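Local coordinates for thiamine-binding periplasmic protein (Escherichia coli, PDB 2QRY) that binds thiamine, thiamine phosphate and thiamine diphosphate tightly in the periplasm and serves the ThiBPQ ABC transporter in thiamine import, at residues L89-S94 with E312-R317; F128-D133 with A237-G242; K145-S150 with Q187-K192; Q152-I157 with S212-S217; G169-M174 with A319-W324. All blocks are in the same frame, centred on the assembly; numbering follows the deposited sequence.

Overall arrangement
Contacts 2 and 4 are buried and meet in one sheet, where strands 121-133 and 214-218 are neighbours; contact 4 is held by a ladder of backbone bonds, contact 2 by one such bond and a bridging water. Contact 3, partly buried and farthest from the centre of the chain of the five, is a helix pair joined by one lysine and an apolar patch; it touches contact 4 through K192 and W154. Contacts 1 and 5 share helix 310-328. Contact 5 is buried and purely apolar, whereas contact 1 is a surface crossing in which a guanidinium meets L89 and A92 and a carboxylate meets an alanine. V313 and L172 join these two, and M174 carries the packing on from contact 5 to contact 3.

Contact 1 (L89-S94 with E312-R317); sequences LLDAAS and EVAAQR
L89 and R317 meet at about a right angle, the leucine methyl CD2 lying 3.2 Å from NH1 of the arginine. This is a nearly perpendicular helix crossing at the surface of a periplasmic solute-binding protein: the segment axes of 90-94 and 312-317 pass 8.5 Å apart, with their directions 82° from one another. The backbones come closest at two alanines, A92 and A314, CA to CA 5.6 Å. CB of A314 sits against D91, whose CB already points that way from the backbone; the first torsion (chi1 -157°) adds the carboxylate, OD2 reaching 3.5 Å from A314 CB. R317 leaves its helix with CG between N and carbonyl carbon, then runs extended to NE, so that its guanidinium spans the gap and slants past the two apolar groups. L89 also lies about 4 Å from the side chain of T165, a thiamine-binding residue. On the guanidinium's other nitrogen, NH2 comes to 3.9 Å from CB of A92.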
# COMPACT_ATOMS: atom_id res chain seq x y z
N LEU A 89 -9.56 -1.41 -3.35
CA LEU A 89 -9.86 -2.47 -4.30
C LEU A 89 -10.91 -3.46 -3.82
O LEU A 89 -11.25 -4.39 -4.54
CB LEU A 89 -8.59 -3.24 -4.64
CG LEU A 89 -7.42 -2.49 -5.28
CD1 LEU A 89 -6.17 -3.38 -5.24
CD2 LEU A 89 -7.77 -2.11 -6.72
N LEU A 90 -11.41 -3.27 -2.60
CA LEU A 90 -12.40 -4.18 -2.02
C LEU A 90 -13.60 -4.52 -2.91
O LEU A 90 -13.88 -5.68 -3.16
CB LEU A 90 -12.92 -3.63 -0.69
CG LEU A 90 -11.92 -3.43 0.45
CD1 LEU A 90 -12.68 -2.96 1.69
CD2 LEU A 90 -11.17 -4.72 0.74
N ASP A 91 -14.30 -3.49 -3.37
CA ASP A 91 -15.47 -3.70 -4.22
C ASP A 91 -15.10 -4.52 -5.45
O ASP A 91 -15.75 -5.52 -5.77
CB ASP A 91 -16.02 -2.34 -4.66
CG ASP A 91 -17.48 -2.41 -5.06
OD1 ASP A 91 -18.33 -2.52 -4.15
OD2 ASP A 91 -17.78 -2.37 -6.27
N ALA A 92 -14.04 -4.09 -6.12
CA ALA A 92 -13.54 -4.75 -7.32
C ALA A 92 -13.22 -6.22 -7.05
O ALA A 92 -13.55 -7.09 -7.86
CB ALA A 92 -12.31 -4.04 -7.84
N ALA A 93 -12.59 -6.48 -5.90
CA ALA A 93 -12.22 -7.84 -5.52
C ALA A 93 -13.44 -8.73 -5.25
O ALA A 93 -13.56 -9.81 -5.82
CB ALA A 93 -11.33 -7.82 -4.29
N SER A 94 -14.36 -8.26 -4.41
CA SER A 94 -15.54 -9.05 -4.08
C SER A 94 -16.44 -9.31 -5.29
O SER A 94 -16.95 -10.41 -5.46
CB SER A 94 -16.35 -8.36 -2.97
OG SER A 94 -17.20 -7.35 -3.49
N GLU A 312 -17.24 3.68 -4.58
CA GLU A 312 -16.94 4.87 -5.37
C GLU A 312 -15.72 4.69 -6.27
O GLU A 312 -15.72 5.16 -7.41
CB GLU A 312 -16.76 6.08 -4.46
CG GLU A 312 -17.99 6.36 -3.60
CD GLU A 312 -17.79 7.50 -2.62
OE1 GLU A 312 -16.83 7.45 -1.83
OE2 GLU A 312 -18.61 8.44 -2.63
N VAL A 313 -14.70 4.01 -5.78
CA VAL A 313 -13.49 3.81 -6.57
C VAL A 313 -13.71 2.82 -7.71
O VAL A 313 -13.33 3.08 -8.84
CB VAL A 313 -12.32 3.33 -5.69
CG1 VAL A 313 -11.91 4.44 -4.74
CG2 VAL A 313 -12.72 2.11 -4.90
N ALA A 314 -14.32 1.68 -7.41
CA ALA A 314 -14.57 0.67 -8.43
C ALA A 314 -15.45 1.22 -9.55
O ALA A 314 -15.25 0.91 -10.73
CB ALA A 314 -15.23 -0.55 -7.81
N ALA A 315 -16.41 2.07 -9.19
CA ALA A 315 -17.32 2.66 -10.17
C ALA A 315 -16.67 3.71 -11.08
O ALA A 315 -17.12 3.91 -12.21
CB ALA A 315 -18.52 3.27 -9.46
N GLN A 316 -15.62 4.37 -10.60
CA GLN A 316 -14.99 5.41 -11.40
C GLN A 316 -13.50 5.30 -11.67
O GLN A 316 -12.96 6.13 -12.39
CB GLN A 316 -15.25 6.78 -10.76
CG GLN A 316 -16.67 7.29 -10.83
CD GLN A 316 -16.88 8.51 -9.94
OE1 GLN A 316 -17.00 8.40 -8.72
NE2 GLN A 316 -16.91 9.70 -10.56
N ARG A 317 -12.82 4.30 -11.12
CA ARG A 317 -11.38 4.23 -11.33
C ARG A 317 -10.94 4.10 -12.78
O ARG A 317 -9.88 4.61 -13.15
CB ARG A 317 -10.75 3.11 -10.48
CG ARG A 317 -11.00 1.69 -10.94
CD ARG A 317 -9.99 0.74 -10.28
NE ARG A 317 -10.28 -0.65 -10.59
CZ ARG A 317 -9.45 -1.67 -10.35
NH1 ARG A 317 -8.26 -1.46 -9.81
NH2 ARG A 317 -9.82 -2.90 -10.68

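Contact 2 (F128-D133 with A237-G242); sequences FAFVYD and ANFSEG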
# COMPACT_ATOMS: atom_id res chain seq x y z
N PHE A 128 -0.43 7.78 2.32
CA PHE A 128 0.43 8.11 1.20
C PHE A 128 0.93 9.54 1.36
O PHE A 128 0.19 10.43 1.79
CB PHE A 128 -0.33 7.99 -0.13
CG PHE A 128 -0.93 6.64 -0.36
CD1 PHE A 128 -0.12 5.51 -0.45
CD2 PHE A 128 -2.31 6.49 -0.49
CE1 PHE A 128 -0.67 4.25 -0.66
CE2 PHE A 128 -2.87 5.23 -0.70
CZ PHE A 128 -2.05 4.11 -0.79
N ALA A 129 2.19 9.75 1.02
CA ALA A 129 2.79 11.06 1.13
C ALA A 129 4.05 11.13 0.27
O ALA A 129 4.66 10.10 -0.04
CB ALA A 129 3.14 11.35 2.58
N PHE A 130 4.44 12.34 -0.11
CA PHE A 130 5.64 12.51 -0.89
C PHE A 130 6.83 12.64 0.03
O PHE A 130 6.84 13.47 0.94
CB PHE A 130 5.54 13.74 -1.79
CG PHE A 130 4.67 13.54 -2.99
CD1 PHE A 130 3.31 13.83 -2.93
CD2 PHE A 130 5.20 13.07 -4.18
CE1 PHE A 130 2.49 13.65 -4.05
CE2 PHE A 130 4.39 12.89 -5.30
CZ PHE A 130 3.03 13.18 -5.23
N VAL A 131 7.83 11.80 -0.19
CA VAL A 131 9.05 11.82 0.62
C VAL A 131 10.15 12.58 -0.11
O VAL A 131 10.25 12.53 -1.34
CB VAL A 131 9.55 10.39 0.90
CG1 VAL A 131 10.95 10.44 1.49
CG2 VAL A 131 8.59 9.70 1.86
N TYR A 132 10.97 13.30 0.66
CA TYR A 132 12.09 14.07 0.11
C TYR A 132 13.28 14.04 1.07
O TYR A 132 13.18 13.55 2.19
CB TYR A 132 11.69 15.53 -0.14
CG TYR A 132 11.32 16.29 1.11
CD1 TYR A 132 10.06 16.16 1.69
CD2 TYR A 132 12.25 17.12 1.74
CE1 TYR A 132 9.73 16.83 2.87
CE2 TYR A 132 11.93 17.80 2.92
CZ TYR A 132 10.67 17.65 3.48
OH TYR A 132 10.36 18.31 4.63
N ASP A 133 14.40 14.59 0.61
CA ASP A 133 15.63 14.65 1.40
C ASP A 133 15.79 16.08 1.90
O ASP A 133 16.08 16.98 1.11
CB ASP A 133 16.82 14.28 0.51
CG ASP A 133 18.11 14.10 1.30
OD1 ASP A 133 18.32 14.83 2.30
OD2 ASP A 133 18.92 13.23 0.91
N ALA A 237 6.37 14.96 3.43
CA ALA A 237 5.74 16.27 3.50
C ALA A 237 4.28 16.16 3.93
O ALA A 237 3.50 15.42 3.34
CB ALA A 237 5.85 16.97 2.16
N ASN A 238 3.94 16.91 4.97
CA ASN A 238 2.58 16.91 5.51
C ASN A 238 1.77 17.98 4.77
O ASN A 238 2.01 19.18 4.95
CB ASN A 238 2.64 17.21 7.02
CG ASN A 238 1.32 16.95 7.74
OD1 ASN A 238 0.57 16.03 7.41
ND2 ASN A 238 1.05 17.76 8.75
N PHE A 239 0.84 17.55 3.93
CA PHE A 239 0.03 18.50 3.16
C PHE A 239 -1.26 18.94 3.86
O PHE A 239 -1.92 18.15 4.53
CB PHE A 239 -0.29 17.94 1.77
CG PHE A 239 0.91 17.78 0.88
CD1 PHE A 239 2.12 18.42 1.19
CD2 PHE A 239 0.84 17.01 -0.28
CE1 PHE A 239 3.23 18.30 0.36
CE2 PHE A 239 1.96 16.88 -1.12
CZ PHE A 239 3.15 17.52 -0.79
N SER A 240 -1.59 20.22 3.69
CA SER A 240 -2.77 20.81 4.31
C SER A 240 -4.12 20.26 3.85
O SER A 240 -5.11 20.40 4.55
CB SER A 240 -2.74 22.34 4.13
OG SER A 240 -2.72 22.71 2.76
N GLU A 241 -4.16 19.64 2.67
CA GLU A 241 -5.43 19.07 2.21
C GLU A 241 -5.72 17.80 3.00
O GLU A 241 -6.86 17.34 3.06
CB GLU A 241 -5.38 18.73 0.72
CG GLU A 241 -5.15 19.92 -0.20
CD GLU A 241 -3.70 20.04 -0.63
OE1 GLU A 241 -2.84 19.36 -0.01
OE2 GLU A 241 -3.42 20.81 -1.57
N GLY A 242 -4.69 17.24 3.63
CA GLY A 242 -4.86 16.00 4.37
C GLY A 242 -4.32 14.88 3.50
O GLY A 242 -3.96 15.11 2.34
O HOH W 1 2.83 14.56 0.79
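F130 and F239 adopt the same first torsion (chi1 -75° and -66°), each ring swung beside its own backbone N and opposite its carbonyl carbon. From the two sides of the contact the rings thus converge, and CD1 of F130 comes 3.8 Å from CE2 of F239, the two side chains crossing at a slant. Y132 differs, with CG between N and carbonyl carbon (chi1 64°), which brings the edge of its ring to A237: the alanine N lies in the ring plane at that edge, 3.9 Å from Y132 CE1, and the alanine CB is as near to the same carbon. That N donates to F130 O over 2.9 Å, in a nearly straight bond. A237 directly follows strand 234-236, which pairs antiparallel with strand 121-133, and here the pairing gives out: instead of a second direct bond, a water takes the N-H of F130 at 2.9 Å and donates to A237 O at 2.8 Å. The water lies over one face of the F239 ring, toward its rim, and at the edge of the F130 ring. Beyond it the chain makes a type I turn from F239 to G242 and enters strand 243-252. E241 in that turn accepts from the backbone N atoms of L144 and K145, while G242 O receives NE1 of W173.

Contact 3 (K145-S150 with Q187-K192); sequences KELVES and QKLAKK
K192, just before strand 193-197, reaches to the C-terminal end of helix 144-149. Its CB points toward segment 145-150 and also lies against the backbone O of W154. From CG the chain is fully extended. CD passes 3.4 Å from L147 O, CE is about equally near that oxygen and S150 O, and NZ ends among the carbonyls where the helix finishes. It donates to L147 O at 2.6 Å, from well above the carbonyl plane, and to S150 O at 2.9 Å; a third bond, to V148 O, is weak. The C-terminal end of the helix would be expected to favour the charged ammonium. Helices 144-149 and 182-190 belong to the alpha/beta part of the fold that holds the parallel strands 156-159 and 193-197. Beside the lysine lies an apolar patch: CD2 of L147 meets CD2 of L189 at 3.9 Å, and V148 crosses L189 at about a right angle, V148 CG2 to L189 CG 4.0 Å. M174 touches both V148 and L189. K188 lays CB against V148 CG1, and its NZ ends 3.8 Å from CG of E149, whose OE2 is hydrogen-bonded to the hydroxyl of Y178.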
# COMPACT_ATOMS: atom_id res chain seq x y z
N LYS A 145 -1.60 20.77 -3.78
CA LYS A 145 -1.88 21.85 -4.72
C LYS A 145 -0.62 22.62 -5.10
O LYS A 145 -0.41 22.92 -6.28
CB LYS A 145 -2.91 22.80 -4.11
CG LYS A 145 -3.21 24.05 -4.94
CD LYS A 145 -4.47 24.74 -4.42
CE LYS A 145 -4.81 25.99 -5.21
NZ LYS A 145 -3.90 27.12 -4.86
N GLU A 146 0.22 22.93 -4.12
CA GLU A 146 1.45 23.65 -4.39
C GLU A 146 2.39 22.79 -5.24
O GLU A 146 2.96 23.26 -6.22
CB GLU A 146 2.13 24.05 -3.09
CG GLU A 146 3.53 24.61 -3.30
CD GLU A 146 4.13 25.18 -2.04
OE1 GLU A 146 3.92 24.60 -0.95
OE2 GLU A 146 4.84 26.20 -2.15
N LEU A 147 2.56 21.53 -4.85
CA LEU A 147 3.42 20.61 -5.59
C LEU A 147 3.05 20.59 -7.07
O LEU A 147 3.93 20.55 -7.93
CB LEU A 147 3.30 19.20 -5.00
CG LEU A 147 4.00 18.04 -5.72
CD1 LEU A 147 4.01 16.80 -4.83
CD2 LEU A 147 3.27 17.72 -7.01
N VAL A 148 1.75 20.61 -7.35
CA VAL A 148 1.26 20.58 -8.72
C VAL A 148 1.36 21.92 -9.46
O VAL A 148 1.72 21.97 -10.64
CB VAL A 148 -0.23 20.15 -8.78
CG1 VAL A 148 -0.77 20.32 -10.19
CG2 VAL A 148 -0.38 18.70 -8.32
N GLU A 149 1.05 23.00 -8.75
CA GLU A 149 1.04 24.32 -9.36
C GLU A 149 2.25 25.24 -9.20
O GLU A 149 2.43 26.17 -9.99
CB GLU A 149 -0.22 25.04 -8.90
CG GLU A 149 -1.49 24.40 -9.45
CD GLU A 149 -2.72 24.73 -8.64
OE1 GLU A 149 -2.85 25.90 -8.21
OE2 GLU A 149 -3.57 23.83 -8.45
N SER A 150 3.08 24.97 -8.20
CA SER A 150 4.27 25.78 -7.94
C SER A 150 5.14 25.99 -9.18
O SER A 150 5.13 25.17 -10.09
CB SER A 150 5.11 25.15 -6.84
OG SER A 150 6.29 25.89 -6.58
N GLN A 187 -1.80 17.48 -16.01
CA GLN A 187 -0.90 18.00 -17.05
C GLN A 187 0.23 18.81 -16.41
O GLN A 187 1.37 18.74 -16.85
CB GLN A 187 -1.67 18.85 -18.05
CG GLN A 187 -2.62 18.04 -18.91
CD GLN A 187 -3.42 18.89 -19.87
OE1 GLN A 187 -2.86 19.64 -20.67
NE2 GLN A 187 -4.74 18.77 -19.80
N LYS A 188 -0.10 19.56 -15.37
CA LYS A 188 0.89 20.37 -14.67
C LYS A 188 1.87 19.49 -13.91
O LYS A 188 3.06 19.79 -13.86
CB LYS A 188 0.21 21.33 -13.68
CG LYS A 188 -0.65 22.41 -14.33
CD LYS A 188 -1.35 23.25 -13.27
CE LYS A 188 -2.25 24.31 -13.90
NZ LYS A 188 -3.04 25.03 -12.85
N LEU A 189 1.38 18.40 -13.32
CA LEU A 189 2.25 17.49 -12.58
C LEU A 189 3.16 16.73 -13.54
O LEU A 189 4.29 16.40 -13.20
CB LEU A 189 1.43 16.48 -11.77
CG LEU A 189 1.95 16.16 -10.36
CD1 LEU A 189 1.18 14.97 -9.78
CD2 LEU A 189 3.43 15.85 -10.40
N ALA A 190 2.66 16.45 -14.74
CA ALA A 190 3.44 15.73 -15.75
C ALA A 190 4.73 16.45 -16.10
O ALA A 190 5.74 15.82 -16.42
CB ALA A 190 2.60 15.51 -17.01
N LYS A 191 4.71 17.78 -16.03
CA LYS A 191 5.89 18.59 -16.35
C LYS A 191 6.99 18.46 -15.30
O LYS A 191 8.15 18.77 -15.56
CB LYS A 191 5.51 20.07 -16.47
CG LYS A 191 4.55 20.40 -17.59
CD LYS A 191 4.09 21.85 -17.48
CE LYS A 191 2.98 22.17 -18.47
NZ LYS A 191 2.34 23.47 -18.13
N LYS A 192 6.62 18.01 -14.10
CA LYS A 192 7.61 17.85 -13.04
C LYS A 192 7.93 16.38 -12.83
O LYS A 192 8.71 16.02 -11.95
CB LYS A 192 7.08 18.46 -11.74
CG LYS A 192 6.62 19.91 -11.89
CD LYS A 192 6.11 20.48 -10.58
CE LYS A 192 5.50 21.85 -10.81
NZ LYS A 192 4.82 22.37 -9.59

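Contact 4 (Q152-I157 with S212-S217); sequences QNWRVI and SDLVLS
I157 and V215 lie side by side and point the same way, CB of the isoleucine 3.6 Å from CG1 of the valine, while the isoleucine's CG1 and CD1 rest on S212 CB. On the other face of the sheet CD1 of L214 touches both V156 CG2 (4.0 Å) and W154 CB (3.9 Å), and the W154 ring has CB of Q152 over its centre. Outward from these patches runs the backbone ladder. R155 O takes the N-H of L214 at 2.9 Å, almost in line with its carbonyl, and a weak bond from D213 N. I157 N donates to L214 O at 3.0 Å, and L216 N to I157 O at 3.1 Å. L214 O is gripped twice: the S212 hydroxyl (chi1 74°) donates to it at 2.9 Å, and this donor and I157 N come from opposite faces of that carbonyl. At the polar edge D213 turns its carboxylate to the backbone of R155, though the position of OD2 is uncertain. V156 with L214 and I157 with V215 are parallel bridges, the parallel part of a mixed sheet in a periplasmic binding protein, with helix 200-208 packed on I157 and V215, leading toward the thiamine-binding residues Y218 to S221.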
# COMPACT_ATOMS: atom_id res chain seq x y z
N GLN A 152 8.32 26.21 -8.86
CA GLN A 152 9.56 25.52 -8.53
C GLN A 152 9.69 24.31 -9.46
O GLN A 152 8.69 23.68 -9.81
CB GLN A 152 9.53 25.05 -7.07
CG GLN A 152 9.36 26.15 -6.03
CD GLN A 152 10.67 26.68 -5.48
OE1 GLN A 152 11.49 27.26 -6.21
NE2 GLN A 152 10.89 26.48 -4.18
N ASN A 153 10.92 23.98 -9.86
CA ASN A 153 11.14 22.83 -10.73
C ASN A 153 11.47 21.57 -9.93
O ASN A 153 12.55 20.99 -10.08
CB ASN A 153 12.27 23.11 -11.72
CG ASN A 153 11.87 24.12 -12.78
OD1 ASN A 153 10.89 23.93 -13.51
ND2 ASN A 153 12.64 25.20 -12.88
N TRP A 154 10.55 21.16 -9.07
CA TRP A 154 10.76 19.96 -8.28
C TRP A 154 10.64 18.74 -9.19
O TRP A 154 9.80 18.71 -10.08
CB TRP A 154 9.72 19.85 -7.16
CG TRP A 154 9.81 20.91 -6.13
CD1 TRP A 154 10.93 21.32 -5.46
CD2 TRP A 154 8.72 21.69 -5.61
NE1 TRP A 154 10.61 22.31 -4.56
CE2 TRP A 154 9.26 22.56 -4.63
CE3 TRP A 154 7.35 21.74 -5.87
CZ2 TRP A 154 8.47 23.46 -3.91
CZ3 TRP A 154 6.57 22.64 -5.17
CH2 TRP A 154 7.13 23.49 -4.20
N ARG A 155 11.49 17.75 -8.96
CA ARG A 155 11.47 16.52 -9.75
C ARG A 155 10.62 15.52 -8.96
O ARG A 155 10.86 15.30 -7.77
CB ARG A 155 12.88 15.96 -9.92
CG ARG A 155 13.97 17.00 -10.10
CD ARG A 155 14.05 17.50 -11.52
NE ARG A 155 14.33 16.43 -12.47
CZ ARG A 155 15.31 15.54 -12.34
NH1 ARG A 155 16.11 15.58 -11.28
NH2 ARG A 155 15.48 14.60 -13.26
N VAL A 156 9.66 14.91 -9.62
CA VAL A 156 8.79 13.95 -8.96
C VAL A 156 8.74 12.60 -9.66
O VAL A 156 8.83 12.51 -10.88
CB VAL A 156 7.35 14.51 -8.87
CG1 VAL A 156 6.39 13.42 -8.43
CG2 VAL A 156 7.31 15.65 -7.88
N ILE A 157 8.61 11.54 -8.87
CA ILE A 157 8.48 10.18 -9.38
C ILE A 157 7.34 9.51 -8.61
O ILE A 157 7.22 9.67 -7.40
CB ILE A 157 9.79 9.37 -9.18
CG1 ILE A 157 10.84 9.83 -10.20
CG2 ILE A 157 9.52 7.88 -9.39
CD1 ILE A 157 12.19 9.15 -10.06
N SER A 212 15.18 12.10 -8.37
CA SER A 212 14.06 13.02 -8.16
C SER A 212 14.13 13.68 -6.79
O SER A 212 14.76 13.17 -5.87
CB SER A 212 12.71 12.30 -8.36
OG SER A 212 12.40 11.44 -7.28
N ASP A 213 13.47 14.83 -6.66
CA ASP A 213 13.44 15.57 -5.41
C ASP A 213 12.38 14.98 -4.49
O ASP A 213 12.50 15.05 -3.27
CB ASP A 213 13.11 17.04 -5.67
CG ASP A 213 14.17 17.73 -6.52
OD1 ASP A 213 15.34 17.75 -6.11
OD2 ASP A 213 13.82 18.26 -7.60
N LEU A 214 11.35 14.38 -5.09
CA LEU A 214 10.26 13.77 -4.34
C LEU A 214 9.76 12.49 -5.00
O LEU A 214 9.88 12.31 -6.21
CB LEU A 214 9.09 14.75 -4.24
CG LEU A 214 9.35 16.13 -3.61
CD1 LEU A 214 8.78 17.22 -4.51
CD2 LEU A 214 8.71 16.17 -2.24
N VAL A 215 9.22 11.59 -4.17
CA VAL A 215 8.62 10.32 -4.63
C VAL A 215 7.39 10.03 -3.81
O VAL A 215 7.38 10.24 -2.59
CB VAL A 215 9.52 9.08 -4.42
CG1 VAL A 215 10.36 8.84 -5.64
CG2 VAL A 215 10.35 9.23 -3.15
N LEU A 216 6.34 9.53 -4.46
CA LEU A 216 5.14 9.18 -3.71
C LEU A 216 5.46 7.94 -2.88
O LEU A 216 5.87 6.92 -3.42
CB LEU A 216 3.98 8.87 -4.64
CG LEU A 216 2.78 8.64 -3.72
CD1 LEU A 216 1.71 9.64 -4.06
CD2 LEU A 216 2.29 7.20 -3.81
N SER A 217 5.27 8.04 -1.57
CA SER A 217 5.53 6.92 -0.67
C SER A 217 4.58 6.98 0.53
O SER A 217 3.38 7.22 0.36
CB SER A 217 6.99 6.93 -0.22
OG SER A 217 7.36 5.67 0.33

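Contact 5 (G169-M174 with A319-W324); sequences GLLLWM and AWISEW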
# COMPACT_ATOMS: atom_id res chain seq x y z
N GLY A 169 -3.40 5.16 -5.02
CA GLY A 169 -3.57 6.11 -3.94
C GLY A 169 -3.40 7.55 -4.40
O GLY A 169 -4.25 8.40 -4.11
N LEU A 170 -2.31 7.83 -5.10
CA LEU A 170 -2.06 9.18 -5.60
C LEU A 170 -3.16 9.60 -6.58
O LEU A 170 -3.57 10.75 -6.59
CB LEU A 170 -0.70 9.26 -6.29
CG LEU A 170 -0.39 10.63 -6.90
CD1 LEU A 170 -0.48 11.71 -5.83
CD2 LEU A 170 1.00 10.61 -7.52
N LEU A 171 -3.63 8.67 -7.41
CA LEU A 171 -4.68 8.99 -8.36
C LEU A 171 -5.93 9.46 -7.61
O LEU A 171 -6.52 10.47 -7.98
CB LEU A 171 -5.06 7.77 -9.21
CG LEU A 171 -6.24 8.00 -10.17
CD1 LEU A 171 -5.73 8.53 -11.51
CD2 LEU A 171 -7.00 6.69 -10.39
N LEU A 172 -6.30 8.75 -6.55
CA LEU A 172 -7.49 9.11 -5.79
C LEU A 172 -7.27 10.35 -4.94
O LEU A 172 -8.19 11.16 -4.75
CB LEU A 172 -7.92 7.92 -4.92
CG LEU A 172 -8.11 6.64 -5.74
CD1 LEU A 172 -8.29 5.45 -4.81
CD2 LEU A 172 -9.30 6.79 -6.68
N TRP A 173 -6.05 10.52 -4.46
CA TRP A 173 -5.69 11.67 -3.65
C TRP A 173 -5.87 12.93 -4.48
O TRP A 173 -6.46 13.91 -4.02
CB TRP A 173 -4.25 11.54 -3.19
CG TRP A 173 -3.82 12.56 -2.19
CD1 TRP A 173 -4.63 13.36 -1.43
CD2 TRP A 173 -2.48 12.81 -1.76
NE1 TRP A 173 -3.86 14.09 -0.54
CE2 TRP A 173 -2.54 13.77 -0.72
CE3 TRP A 173 -1.22 12.32 -2.15
CZ2 TRP A 173 -1.40 14.24 -0.07
CZ3 TRP A 173 -0.08 12.79 -1.50
CH2 TRP A 173 -0.18 13.74 -0.47
N MSE A 174 -5.37 12.90 -5.70
CA MSE A 174 -5.50 14.03 -6.61
C MSE A 174 -6.99 14.28 -6.92
O MSE A 174 -7.43 15.43 -7.02
CB MSE A 174 -4.76 13.74 -7.92
CG MSE A 174 -3.24 13.80 -7.83
SE MSE A 174 -2.59 15.62 -7.92
CE MSE A 174 -2.63 15.87 -9.84
N ALA A 319 -12.39 5.41 -15.50
CA ALA A 319 -12.46 6.71 -16.16
C ALA A 319 -11.38 7.66 -15.63
O ALA A 319 -10.81 8.43 -16.40
CB ALA A 319 -13.85 7.32 -15.98
N TRP A 320 -11.11 7.60 -14.33
CA TRP A 320 -10.09 8.48 -13.74
C TRP A 320 -8.70 8.11 -14.22
O TRP A 320 -7.86 8.98 -14.42
CB TRP A 320 -10.15 8.45 -12.21
CG TRP A 320 -11.37 9.12 -11.67
CD1 TRP A 320 -12.14 10.06 -12.30
CD2 TRP A 320 -11.96 8.93 -10.38
NE1 TRP A 320 -13.16 10.47 -11.48
CE2 TRP A 320 -13.07 9.79 -10.29
CE3 TRP A 320 -11.64 8.11 -9.28
CZ2 TRP A 320 -13.88 9.87 -9.15
CZ3 TRP A 320 -12.44 8.19 -8.15
CH2 TRP A 320 -13.55 9.06 -8.09
N ILE A 321 -8.46 6.82 -14.38
CA ILE A 321 -7.17 6.35 -14.87
C ILE A 321 -7.01 6.73 -16.34
O ILE A 321 -5.93 7.14 -16.78
CB ILE A 321 -7.05 4.83 -14.69
CG1 ILE A 321 -6.71 4.52 -13.23
CG2 ILE A 321 -6.00 4.27 -15.65
CD1 ILE A 321 -6.73 3.06 -12.86
N SER A 322 -8.09 6.61 -17.10
CA SER A 322 -8.08 6.94 -18.52
C SER A 322 -7.72 8.41 -18.71
O SER A 322 -6.94 8.76 -19.59
CB SER A 322 -9.45 6.65 -19.13
OG SER A 322 -9.46 6.95 -20.51
N GLU A 323 -8.29 9.27 -17.87
CA GLU A 323 -8.01 10.69 -17.94
C GLU A 323 -6.56 10.95 -17.55
O GLU A 323 -5.86 11.72 -18.20
CB GLU A 323 -8.96 11.45 -17.02
CG GLU A 323 -10.41 11.35 -17.49
CD GLU A 323 -11.41 11.79 -16.44
OE1 GLU A 323 -11.29 12.94 -15.94
OE2 GLU A 323 -12.33 11.00 -16.12
N TRP A 324 -6.12 10.28 -16.48
CA TRP A 324 -4.76 10.41 -15.99
C TRP A 324 -3.72 10.12 -17.08
O TRP A 324 -2.83 10.94 -17.33
CB TRP A 324 -4.51 9.47 -14.81
CG TRP A 324 -3.04 9.23 -14.54
CD1 TRP A 324 -2.16 10.10 -13.95
CD2 TRP A 324 -2.27 8.08 -14.92
NE1 TRP A 324 -0.89 9.56 -13.95
CE2 TRP A 324 -0.93 8.32 -14.54
CE3 TRP A 324 -2.58 6.87 -15.55
CZ2 TRP A 324 0.09 7.39 -14.77
CZ3 TRP A 324 -1.56 5.94 -15.78
CH2 TRP A 324 -0.24 6.21 -15.40
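L171 is the tight part of this contact. Its CG stands opposite the backbone N (chi1 176°), which carries the forked end toward helix 310-328, where the two methyls divide the work. CD1 settles 3.6 Å from CB of W324 and as close to the carbonyl O of W320; CD2 meets CG1 of I321 at 3.6 Å and, more loosely, CB of W320 at 4.0 Å. One leucine is thus held by three residues of the facing helix, W320, I321 and W324, crossing I321 at about a right angle and the two tryptophans at a slant. The rest is sparser. L172 sends only CD2 across, to the edge of the W320 ring, 3.7 Å from CZ3, and W320 itself is partly exposed; its ring also meets F308. Farther round the helix, A319 and S322 face solvent. The segment axes stay 10.7 Å apart and cross at 92°, so the two helices meet mainly through side chains, over a short length. W324 is fixed from outside: NE1 is hydrogen-bonded to the hydroxyl of Y158, and its ring makes an edge-to-face contact with W186. Helix 165-178, which begins at the thiamine-binding residue T165, is in this way backed by the long C-terminal helix, a nearly perpendicular helix packing in the alpha/beta fold of a periplasmic solute-binding protein.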